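Local coordinates for transcriptional regulator (Bacillus halodurans, PDB 1Z4E), which belongs to the GNAT acetyltransferase family and probably has acyltransferase activity, although it is named as a transcriptional regulator, at residues L124-Q129 / R135-L140; A86-V91 / Q105-A110; G13-M18 / R44-I49; L78-S83 / C119-L124. All blocks are in the same frame, centred on the assembly; numbering follows the deposited sequence.

Interaction 1: residues L124-Q129 / R135-L140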
# COMPACT_ATOMS: atom_id res chain seq x y z
N LEU A 124 3.99 3.82 4.50
CA LEU A 124 2.69 3.89 5.14
C LEU A 124 2.13 5.29 4.94
O LEU A 124 2.86 6.20 4.55
CB LEU A 124 2.79 3.61 6.65
CG LEU A 124 3.37 4.72 7.52
CD1 LEU A 124 2.64 4.77 8.85
CD2 LEU A 124 4.85 4.50 7.73
N THR A 125 0.84 5.43 5.20
CA THR A 125 0.15 6.71 5.08
C THR A 125 -0.50 6.96 6.43
O THR A 125 -1.07 6.05 7.02
CB THR A 125 -0.95 6.69 4.00
OG1 THR A 125 -1.77 5.52 4.15
CG2 THR A 125 -0.34 6.69 2.61
N THR A 126 -0.38 8.18 6.93
CA THR A 126 -0.96 8.53 8.22
C THR A 126 -1.91 9.70 8.02
O THR A 126 -1.59 10.64 7.30
CB THR A 126 0.12 8.93 9.24
OG1 THR A 126 0.90 10.01 8.71
CG2 THR A 126 1.01 7.75 9.54
N ASP A 127 -3.07 9.62 8.65
CA ASP A 127 -4.09 10.65 8.52
C ASP A 127 -3.59 12.00 9.00
O ASP A 127 -3.06 12.12 10.10
CB ASP A 127 -5.34 10.25 9.30
CG ASP A 127 -6.57 11.02 8.85
OD1 ASP A 127 -6.59 12.26 8.99
OD2 ASP A 127 -7.51 10.37 8.35
N LYS A 128 -3.77 13.02 8.16
CA LYS A 128 -3.34 14.37 8.50
C LYS A 128 -4.09 14.93 9.71
O LYS A 128 -3.70 15.97 10.25
CB LYS A 128 -3.53 15.30 7.29
CG LYS A 128 -2.62 14.96 6.11
CD LYS A 128 -2.83 15.92 4.95
CE LYS A 128 -1.89 15.61 3.79
NZ LYS A 128 -2.06 16.53 2.63
N GLN A 129 -5.15 14.26 10.13
CA GLN A 129 -5.91 14.73 11.29
C GLN A 129 -5.28 14.28 12.60
O GLN A 129 -5.71 14.70 13.68
CB GLN A 129 -7.37 14.27 11.21
CG GLN A 129 -8.15 14.96 10.11
CD GLN A 129 -7.96 16.48 10.11
OE1 GLN A 129 -8.23 17.16 11.10
NE2 GLN A 129 -7.47 17.01 8.99
N ARG A 135 5.16 13.36 13.34
CA ARG A 135 6.34 13.49 14.20
C ARG A 135 6.86 12.11 14.64
O ARG A 135 8.07 11.87 14.64
CB ARG A 135 5.97 14.33 15.42
CG ARG A 135 7.12 14.66 16.34
CD ARG A 135 6.70 15.66 17.41
NE ARG A 135 5.87 16.73 16.86
CZ ARG A 135 4.55 16.81 17.00
NH1 ARG A 135 3.91 15.87 17.69
NH2 ARG A 135 3.87 17.80 16.45
N PHE A 136 5.95 11.24 15.02
CA PHE A 136 6.29 9.89 15.46
C PHE A 136 7.09 9.14 14.40
O PHE A 136 8.10 8.50 14.70
CB PHE A 136 5.00 9.10 15.76
CG PHE A 136 5.23 7.63 16.01
CD1 PHE A 136 5.70 7.18 17.24
CD2 PHE A 136 4.98 6.69 15.01
CE1 PHE A 136 5.91 5.82 17.47
CE2 PHE A 136 5.19 5.34 15.23
CZ PHE A 136 5.65 4.90 16.47
N TYR A 137 6.63 9.21 13.16
CA TYR A 137 7.30 8.52 12.06
C TYR A 137 8.59 9.18 11.60
O TYR A 137 9.53 8.48 11.20
CB TYR A 137 6.32 8.34 10.90
CG TYR A 137 5.26 7.32 11.24
CD1 TYR A 137 5.59 5.97 11.32
CD2 TYR A 137 3.95 7.71 11.55
CE1 TYR A 137 4.65 5.03 11.72
CE2 TYR A 137 3.00 6.77 11.95
CZ TYR A 137 3.37 5.43 12.04
OH TYR A 137 2.46 4.49 12.47
N GLU A 138 8.65 10.51 11.65
CA GLU A 138 9.85 11.21 11.25
C GLU A 138 10.95 10.88 12.25
O GLU A 138 12.12 10.75 11.88
CB GLU A 138 9.60 12.73 11.20
CG GLU A 138 8.74 13.14 10.02
CD GLU A 138 8.47 14.63 9.98
OE1 GLU A 138 8.28 15.23 11.06
OE2 GLU A 138 8.43 15.20 8.87
N GLN A 139 10.56 10.71 13.51
CA GLN A 139 11.52 10.36 14.56
C GLN A 139 12.13 8.98 14.30
O GLN A 139 13.26 8.71 14.71
CB GLN A 139 10.83 10.37 15.93
CG GLN A 139 10.41 11.76 16.38
CD GLN A 139 9.53 11.72 17.61
OE1 GLN A 139 9.04 10.65 18.01
NE2 GLN A 139 9.31 12.87 18.22
N LEU A 140 11.38 8.11 13.62
CA LEU A 140 11.87 6.76 13.30
C LEU A 140 12.79 6.79 12.08
O LEU A 140 13.58 5.88 11.85
CB LEU A 140 10.69 5.82 13.04
CG LEU A 140 9.96 5.33 14.29
CD1 LEU A 140 8.68 4.62 13.91
CD2 LEU A 140 10.90 4.39 15.07

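Interaction 2: residues A86-V91 / Q105-A110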
# COMPACT_ATOMS: atom_id res chain seq x y z
N ALA A 86 7.38 -3.11 1.94
CA ALA A 86 6.53 -3.49 3.05
C ALA A 86 5.67 -2.26 3.34
O ALA A 86 6.20 -1.16 3.50
CB ALA A 86 7.37 -3.84 4.28
N THR A 87 4.36 -2.45 3.37
CA THR A 87 3.44 -1.35 3.68
C THR A 87 2.80 -1.64 5.03
O THR A 87 2.19 -2.70 5.24
CB THR A 87 2.32 -1.22 2.62
OG1 THR A 87 2.90 -0.99 1.34
CG2 THR A 87 1.39 -0.06 2.96
N ILE A 88 2.95 -0.69 5.95
CA ILE A 88 2.38 -0.79 7.29
C ILE A 88 1.07 -0.03 7.27
O ILE A 88 1.00 1.07 6.71
CB ILE A 88 3.31 -0.17 8.34
CG1 ILE A 88 4.58 -1.02 8.46
CG2 ILE A 88 2.59 -0.07 9.68
CD1 ILE A 88 5.59 -0.46 9.44
N GLU A 89 0.04 -0.60 7.90
CA GLU A 89 -1.27 0.03 7.93
C GLU A 89 -1.94 -0.07 9.30
O GLU A 89 -1.88 -1.10 9.96
CB GLU A 89 -2.18 -0.62 6.88
CG GLU A 89 -3.63 -0.14 6.88
CD GLU A 89 -3.76 1.35 6.58
OE1 GLU A 89 -3.07 1.84 5.67
OE2 GLU A 89 -4.58 2.02 7.24
N GLY A 90 -2.58 1.03 9.71
CA GLY A 90 -3.30 1.07 10.97
C GLY A 90 -2.54 0.70 12.23
O GLY A 90 -2.90 -0.25 12.92
N VAL A 91 -1.48 1.44 12.52
CA VAL A 91 -0.71 1.20 13.72
C VAL A 91 -1.52 1.82 14.86
O VAL A 91 -1.79 3.02 14.84
CB VAL A 91 0.67 1.88 13.65
CG1 VAL A 91 1.43 1.67 14.96
CG2 VAL A 91 1.47 1.31 12.49
N GLN A 105 8.29 0.31 19.38
CA GLN A 105 8.74 -1.08 19.38
C GLN A 105 8.02 -1.89 18.31
O GLN A 105 8.64 -2.68 17.60
CB GLN A 105 8.48 -1.74 20.74
CG GLN A 105 9.40 -1.28 21.84
CD GLN A 105 9.07 -1.94 23.16
OE1 GLN A 105 9.20 -3.15 23.32
NE2 GLN A 105 8.63 -1.14 24.13
N LEU A 106 6.71 -1.70 18.20
CA LEU A 106 5.92 -2.44 17.22
C LEU A 106 6.37 -2.13 15.78
O LEU A 106 6.54 -3.04 14.97
CB LEU A 106 4.44 -2.10 17.41
CG LEU A 106 3.38 -2.96 16.72
CD1 LEU A 106 3.56 -4.44 17.09
CD2 LEU A 106 2.00 -2.46 17.14
N VAL A 107 6.57 -0.86 15.47
CA VAL A 107 6.99 -0.48 14.12
C VAL A 107 8.43 -0.94 13.85
O VAL A 107 8.74 -1.41 12.75
CB VAL A 107 6.88 1.05 13.91
CG1 VAL A 107 7.44 1.44 12.56
CG2 VAL A 107 5.43 1.47 14.03
N CYS A 108 9.31 -0.80 14.83
CA CYS A 108 10.69 -1.24 14.64
C CYS A 108 10.73 -2.75 14.38
O CYS A 108 11.51 -3.23 13.55
CB CYS A 108 11.53 -0.90 15.88
SG CYS A 108 11.91 0.87 16.01
N TRP A 109 9.87 -3.49 15.07
CA TRP A 109 9.79 -4.94 14.89
C TRP A 109 9.34 -5.24 13.46
O TRP A 109 9.92 -6.10 12.78
CB TRP A 109 8.77 -5.52 15.88
CG TRP A 109 8.79 -7.01 15.99
CD1 TRP A 109 9.51 -7.76 16.87
CD2 TRP A 109 8.03 -7.94 15.20
NE1 TRP A 109 9.24 -9.10 16.70
CE2 TRP A 109 8.34 -9.23 15.68
CE3 TRP A 109 7.12 -7.80 14.15
CZ2 TRP A 109 7.76 -10.39 15.13
CZ3 TRP A 109 6.55 -8.95 13.61
CH2 TRP A 109 6.87 -10.22 14.10
N ALA A 110 8.32 -4.53 13.01
CA ALA A 110 7.80 -4.70 11.66
C ALA A 110 8.85 -4.36 10.61
O ALA A 110 8.94 -5.02 9.58
CB ALA A 110 6.56 -3.82 11.46

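Interaction 3: residues G13-M18 / R44-I49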
# COMPACT_ATOMS: atom_id res chain seq x y z
N GLY A 13 -7.60 -15.61 18.84
CA GLY A 13 -7.81 -15.21 20.22
C GLY A 13 -7.61 -13.73 20.51
O GLY A 13 -8.06 -13.23 21.54
N ASP A 14 -6.94 -13.02 19.60
CA ASP A 14 -6.68 -11.59 19.77
C ASP A 14 -7.70 -10.72 19.05
O ASP A 14 -7.77 -9.51 19.29
CB ASP A 14 -5.30 -11.22 19.21
CG ASP A 14 -4.19 -12.09 19.75
OD1 ASP A 14 -4.15 -12.31 20.97
OD2 ASP A 14 -3.35 -12.54 18.94
N LEU A 15 -8.48 -11.34 18.17
CA LEU A 15 -9.44 -10.60 17.35
C LEU A 15 -10.38 -9.68 18.11
O LEU A 15 -10.57 -8.54 17.71
CB LEU A 15 -10.26 -11.56 16.48
CG LEU A 15 -11.07 -10.87 15.38
CD1 LEU A 15 -10.16 -10.02 14.50
CD2 LEU A 15 -11.77 -11.93 14.54
N GLU A 16 -10.95 -10.17 19.20
CA GLU A 16 -11.88 -9.35 19.98
C GLU A 16 -11.20 -8.07 20.48
O GLU A 16 -11.76 -6.97 20.36
CB GLU A 16 -12.43 -10.17 21.16
CG GLU A 16 -13.52 -9.48 21.98
CD GLU A 16 -12.95 -8.61 23.09
OE1 GLU A 16 -11.97 -9.03 23.73
OE2 GLU A 16 -13.50 -7.51 23.33
N GLN A 17 -9.99 -8.21 21.02
CA GLN A 17 -9.28 -7.04 21.52
C GLN A 17 -8.83 -6.12 20.38
O GLN A 17 -8.85 -4.91 20.54
CB GLN A 17 -8.06 -7.45 22.36
CG GLN A 17 -8.42 -8.09 23.68
CD GLN A 17 -7.20 -8.45 24.50
OE1 GLN A 17 -6.46 -7.57 24.96
NE2 GLN A 17 -6.97 -9.74 24.69
N MET A 18 -8.42 -6.69 19.25
CA MET A 18 -7.99 -5.86 18.13
C MET A 18 -9.14 -4.99 17.61
O MET A 18 -8.97 -3.80 17.38
CB MET A 18 -7.41 -6.71 16.99
CG MET A 18 -6.03 -7.34 17.29
SD MET A 18 -5.19 -8.04 15.80
CE MET A 18 -6.25 -9.40 15.44
N ARG A 44 -14.12 -12.55 8.28
CA ARG A 44 -13.77 -12.90 6.91
C ARG A 44 -12.44 -12.27 6.52
O ARG A 44 -11.63 -12.89 5.82
CB ARG A 44 -14.87 -12.42 5.95
CG ARG A 44 -16.12 -13.29 6.02
CD ARG A 44 -17.31 -12.67 5.31
NE ARG A 44 -18.49 -13.51 5.45
CZ ARG A 44 -19.74 -13.06 5.37
NH1 ARG A 44 -19.97 -11.78 5.15
NH2 ARG A 44 -20.77 -13.90 5.52
N ALA A 45 -12.22 -11.04 6.96
CA ALA A 45 -10.97 -10.34 6.66
C ALA A 45 -9.81 -11.03 7.37
O ALA A 45 -8.75 -11.24 6.77
CB ALA A 45 -11.07 -8.87 7.09
N PHE A 46 -10.01 -11.39 8.63
CA PHE A 46 -8.96 -12.05 9.40
C PHE A 46 -8.52 -13.34 8.72
O PHE A 46 -7.32 -13.61 8.62
CB PHE A 46 -9.42 -12.39 10.82
CG PHE A 46 -8.34 -12.98 11.68
CD1 PHE A 46 -7.43 -12.16 12.34
CD2 PHE A 46 -8.18 -14.37 11.76
CE1 PHE A 46 -6.36 -12.71 13.07
CE2 PHE A 46 -7.12 -14.93 12.48
CZ PHE A 46 -6.21 -14.10 13.14
N LYS A 47 -9.48 -14.13 8.26
CA LYS A 47 -9.18 -15.39 7.58
C LYS A 47 -8.38 -15.18 6.30
O LYS A 47 -7.45 -15.94 6.01
CB LYS A 47 -10.48 -16.15 7.27
CG LYS A 47 -11.22 -16.68 8.50
CD LYS A 47 -12.46 -17.48 8.08
CE LYS A 47 -13.20 -18.06 9.28
NZ LYS A 47 -14.41 -18.81 8.85
N GLU A 48 -8.75 -14.17 5.52
CA GLU A 48 -8.06 -13.88 4.27
C GLU A 48 -6.61 -13.47 4.56
O GLU A 48 -5.68 -13.91 3.88
CB GLU A 48 -8.77 -12.76 3.51
CG GLU A 48 -10.18 -13.10 3.08
CD GLU A 48 -10.23 -14.30 2.15
OE1 GLU A 48 -9.64 -14.22 1.05
OE2 GLU A 48 -10.86 -15.32 2.51
N ILE A 49 -6.43 -12.64 5.58
CA ILE A 49 -5.11 -12.18 5.98
C ILE A 49 -4.26 -13.37 6.45
O ILE A 49 -3.10 -13.52 6.06
CB ILE A 49 -5.22 -11.14 7.12
CG1 ILE A 49 -5.87 -9.85 6.58
CG2 ILE A 49 -3.84 -10.85 7.72
CD1 ILE A 49 -6.24 -8.84 7.66

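Interaction 4: residues L78-S83 / C119-L124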
# COMPACT_ATOMS: atom_id res chain seq x y z
N LEU A 78 7.77 -3.49 -9.76
CA LEU A 78 8.80 -3.41 -10.79
C LEU A 78 9.73 -2.24 -10.48
O LEU A 78 10.90 -2.24 -10.87
CB LEU A 78 8.18 -3.17 -12.17
CG LEU A 78 7.38 -4.30 -12.82
CD1 LEU A 78 6.87 -3.82 -14.18
CD2 LEU A 78 8.27 -5.53 -12.98
N THR A 79 9.22 -1.25 -9.76
CA THR A 79 10.01 -0.07 -9.43
C THR A 79 11.17 -0.37 -8.50
O THR A 79 11.17 -1.39 -7.79
CB THR A 79 9.13 1.02 -8.80
OG1 THR A 79 8.44 0.49 -7.66
CG2 THR A 79 8.11 1.52 -9.81
N TYR A 80 12.15 0.53 -8.49
CA TYR A 80 13.35 0.38 -7.69
C TYR A 80 14.00 -0.95 -8.06
O TYR A 80 14.42 -1.73 -7.20
CB TYR A 80 13.00 0.41 -6.20
CG TYR A 80 12.70 1.80 -5.70
CD1 TYR A 80 13.72 2.62 -5.21
CD2 TYR A 80 11.41 2.32 -5.75
CE1 TYR A 80 13.46 3.92 -4.79
CE2 TYR A 80 11.14 3.62 -5.33
CZ TYR A 80 12.17 4.41 -4.85
OH TYR A 80 11.91 5.69 -4.42
N GLN A 81 14.08 -1.20 -9.37
CA GLN A 81 14.67 -2.41 -9.91
C GLN A 81 14.06 -3.68 -9.31
O GLN A 81 14.76 -4.54 -8.76
CB GLN A 81 16.19 -2.39 -9.70
CG GLN A 81 16.85 -1.20 -10.41
CD GLN A 81 18.34 -1.12 -10.19
OE1 GLN A 81 19.08 -2.06 -10.48
NE2 GLN A 81 18.80 0.02 -9.68
N GLY A 82 12.74 -3.78 -9.42
CA GLY A 82 12.01 -4.94 -8.92
C GLY A 82 12.10 -5.20 -7.43
O GLY A 82 12.19 -6.35 -7.00
N SER A 83 12.06 -4.13 -6.64
CA SER A 83 12.15 -4.23 -5.19
C SER A 83 10.82 -4.50 -4.52
O SER A 83 9.80 -3.94 -4.89
CB SER A 83 12.70 -2.92 -4.59
OG SER A 83 14.04 -2.68 -4.94
N CYS A 119 12.67 -6.77 1.68
CA CYS A 119 12.08 -5.52 1.21
C CYS A 119 13.15 -4.43 1.19
O CYS A 119 14.01 -4.39 2.06
CB CYS A 119 10.94 -5.08 2.13
SG CYS A 119 9.55 -6.20 2.11
N HIS A 120 13.09 -3.54 0.20
CA HIS A 120 14.08 -2.47 0.13
C HIS A 120 13.56 -1.15 0.66
O HIS A 120 14.31 -0.18 0.81
CB HIS A 120 14.59 -2.33 -1.30
CG HIS A 120 15.36 -3.52 -1.78
ND1 HIS A 120 16.05 -4.35 -0.91
CD2 HIS A 120 15.56 -4.03 -3.02
CE1 HIS A 120 16.64 -5.31 -1.60
NE2 HIS A 120 16.36 -5.14 -2.88
N LEU A 121 12.27 -1.09 0.96
CA LEU A 121 11.71 0.11 1.55
C LEU A 121 10.43 -0.22 2.30
O LEU A 121 9.77 -1.23 2.03
CB LEU A 121 11.47 1.19 0.48
CG LEU A 121 10.32 1.16 -0.52
CD1 LEU A 121 9.00 1.41 0.19
CD2 LEU A 121 10.56 2.24 -1.57
N ILE A 122 10.11 0.60 3.28
CA ILE A 122 8.90 0.40 4.04
C ILE A 122 8.13 1.70 3.90
O ILE A 122 8.73 2.78 3.82
CB ILE A 122 9.23 0.02 5.52
CG1 ILE A 122 7.94 -0.26 6.29
CG2 ILE A 122 10.05 1.10 6.17
CD1 ILE A 122 8.17 -1.10 7.54
N GLN A 123 6.81 1.60 3.82
CA GLN A 123 5.97 2.78 3.63
C GLN A 123 4.65 2.67 4.36
O GLN A 123 4.24 1.59 4.79
CB GLN A 123 5.70 2.97 2.14
CG GLN A 123 5.22 1.68 1.46
CD GLN A 123 4.95 1.83 -0.03
OE1 GLN A 123 5.61 2.61 -0.72
NE2 GLN A 123 3.99 1.07 -0.54
N LEU A 124 3.99 3.82 4.50
CA LEU A 124 2.69 3.89 5.14
C LEU A 124 2.13 5.29 4.94
O LEU A 124 2.86 6.20 4.55
CB LEU A 124 2.79 3.61 6.65
CG LEU A 124 3.37 4.72 7.52
CD1 LEU A 124 2.64 4.77 8.85
CD2 LEU A 124 4.85 4.50 7.73

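Interaction 1: residues L124-Q129 / R135-L140
Y137 meets the strand through two methyl-bearing side chains, L124 and T126, whose own side chains point at the helix. L124 lays CD1 over one face of the phenol ring in a CH-pi contact, 3.6 Å from the ring centroid and 23° off the normal. The methyl is displaced toward the hydroxyl-bearing rim, and its nearest ring atom is Y137 CZ, 3.3 Å from L124 CD1. The second methyl, L124 CD2, lies along the CD1-CE1 side of the same ring, 3.9 Å from Y137 CD1. T126 comes in obliquely, and its CG2 lies 3.3 Å from Y137 CE2. This methyl is set beside the backbone N and anti to the carbonyl carbon, with OG1 at chi1 56°, which turns carbon rather than oxygen toward the ring.

The opposite face of the ring is taken by F136 CD2, 3.4 Å above its centre, so the phenol is clamped between its helix neighbour and L124. Replacing Y137 with an alanine would probably leave L124 CD1 and T126 CG2 without their partner and open a gap between strand and helix. Further out, F142 packs on L124 and V91 on Y137, while residues 124-127 pair antiparallel with a strand of the second subunit, carrying the sheet across the interface. At the end of the strand, D127 OD1 accepts from Q129 N, an Asx turn as the chain leaves the strand.

The chemistry is methyl groups against the phenol ring, with no polar bond between the segments: helix 133-140 is held on strand 119-127 by close, shape-dependent dispersion contacts, which fix the plane of the buried ring.

Interaction 2: residues A86-V91 / Q105-A110
I88 and V107 cross obliquely, while V91 and V107 meet at about a right angle, so a single valine on the helix is touched by two strand side chains through its two different methyls. V107 CG1 faces I88 CD1 at 4.1 Å. Its other branch, CG2, lies the same 4.1 Å from V91 CG1. In V91 that methyl stands trans to the backbone N (chi1 177°), which extends it from the strand toward the helix.

I88 is stretched out in its turn: with chi2 at 178° its CG1-CD1 arm is fully extended, and the terminal methyl slots between V107 and A110. The second of these contacts runs from I88 CD1 to A110 CB, at 4.0 Å. A110 follows V107 by three residues and presents its small side chain to the strand, which lets the isoleucine reach close to the helix there. All the gaps are ordinary van der Waals distances, with neither strain nor polar groups among them. The helix runs nearly antiparallel to the strand, at 155°, and the two axes come within 10.6 Å.

Around this core, L106 turns to L70 and to I58 and A60, V107 also touches F136 and L140, and I88 leans on I122. The helix therefore seals one face of the sheet over several strands.

Strand 84-93, helix 102-116 and strand 119-127 form a beta-alpha-beta unit, its two strands adjacent and parallel. This is the central crossover of the GNAT fold, in which the turn before the helix generally holds the pyrophosphate of the acyl-CoA in relatives.

Interaction 3: residues G13-M18 / R44-I49
Through F46, the helix carrying R44-I49 meets L15 and M18 of the first helix. Going along it in order, after R44, A45 packs on Y77 of the second subunit.

F46 follows and carries the contact. Its CG stands trans to the backbone N (chi1 -176°), which throws the ring across the gap between the helices. Two adjacent ring atoms do the touching. F46 CD1 lies 4.1 Å from L15 CD1, the leucine and phenylalanine side chains sliding past each other in opposite directions. F46 CE1 lies 4.1 Å from M18 CE; here the two side chains cross at about a right angle. The methionine bends at chi3 (-68°) to bring that terminal methyl round to the ring. Both methyls approach obliquely.

Two residues on, E48 packs on P76 of the second subunit. I49 then turns to strand 55-62, touching L57, which F46 touches too, and reaches Q71 on the next strand. Across the contact, M18 leans on V59 and M69, and just upstream D14 forms a salt bridge with R8.

Methyl groups and an aromatic ring meet between the segments, and all three touching residues are buried. Helices 15-24 and 40-51 are thus joined by van der Waals packing over the sheet, a contact that depends on shape and burial; L78 of the second subunit adds to it by packing on both L15 and M18.

Interaction 4: residues L78-S83 / C119-L124
Beside L121, whose side chain packs on Y80, Q123 OE1 is gripped by two positively charged groups: R85 NH1 of its own chain and K150 NZ of the second subunit. These two cationic donors fix which end of the amide is the oxygen, and NE2 bonds to T87 OG1.

The contact itself is a methyl on a ring. L121 CD2 stands over one face of the Y80 ring, 4.2 Å from its centroid and 18° off the normal, a CH-pi contact; the nearest ring atom is Y80 CE2, 4.0 Å from L121 CD2. The two side chains cross at about a right angle. At the far end of the ring, Y80 OH bonds to H152 NE2 of the second subunit, which ties down the tip of the tyrosine.

Y80, Q81 and G82 all have positive phi, making a short left-handed helical turn closed by the backbone bond from G82 N to L78 O, 2.8 Å. The backbone N atoms of Y80 and Q81 bond to OE2 and OE1, respectively, of E32 of the second subunit. Closer to the strand, S83 CB lies 3.8 Å from H120 CB, though the placing of S83 OG and of the H120 ring is doubtful.

Chemically, then, the two segments meet by apolar packing, while Y80 OH is held by the other chain and Q123 by both chains. The turn and the strand seem to be set against each other partly by dimer formation.

Interaction 3 comes first along the chain, from its own pair of helices, and lies about 17 Å, centre to centre, from interaction 2 and 25 to 27 Å from interactions 1 and 4. The other three cluster on strands 84-93 and 119-127, neighbours in the sheet. Interaction 2 falls within the chain loop that interaction 4 spans, and interaction 1 follows. Interactions 1 and 4 share L124 and strand 119-127, though their centres are 19 Å apart. Interactions 1 and 2 touch directly, Y137 OH lying 3.3 Å from V91 CG2. Interactions 1, 3 and 4 meet the second subunit broadly, interaction 2 only through E89, which suggests that packing of the fold and of the dimer are linked.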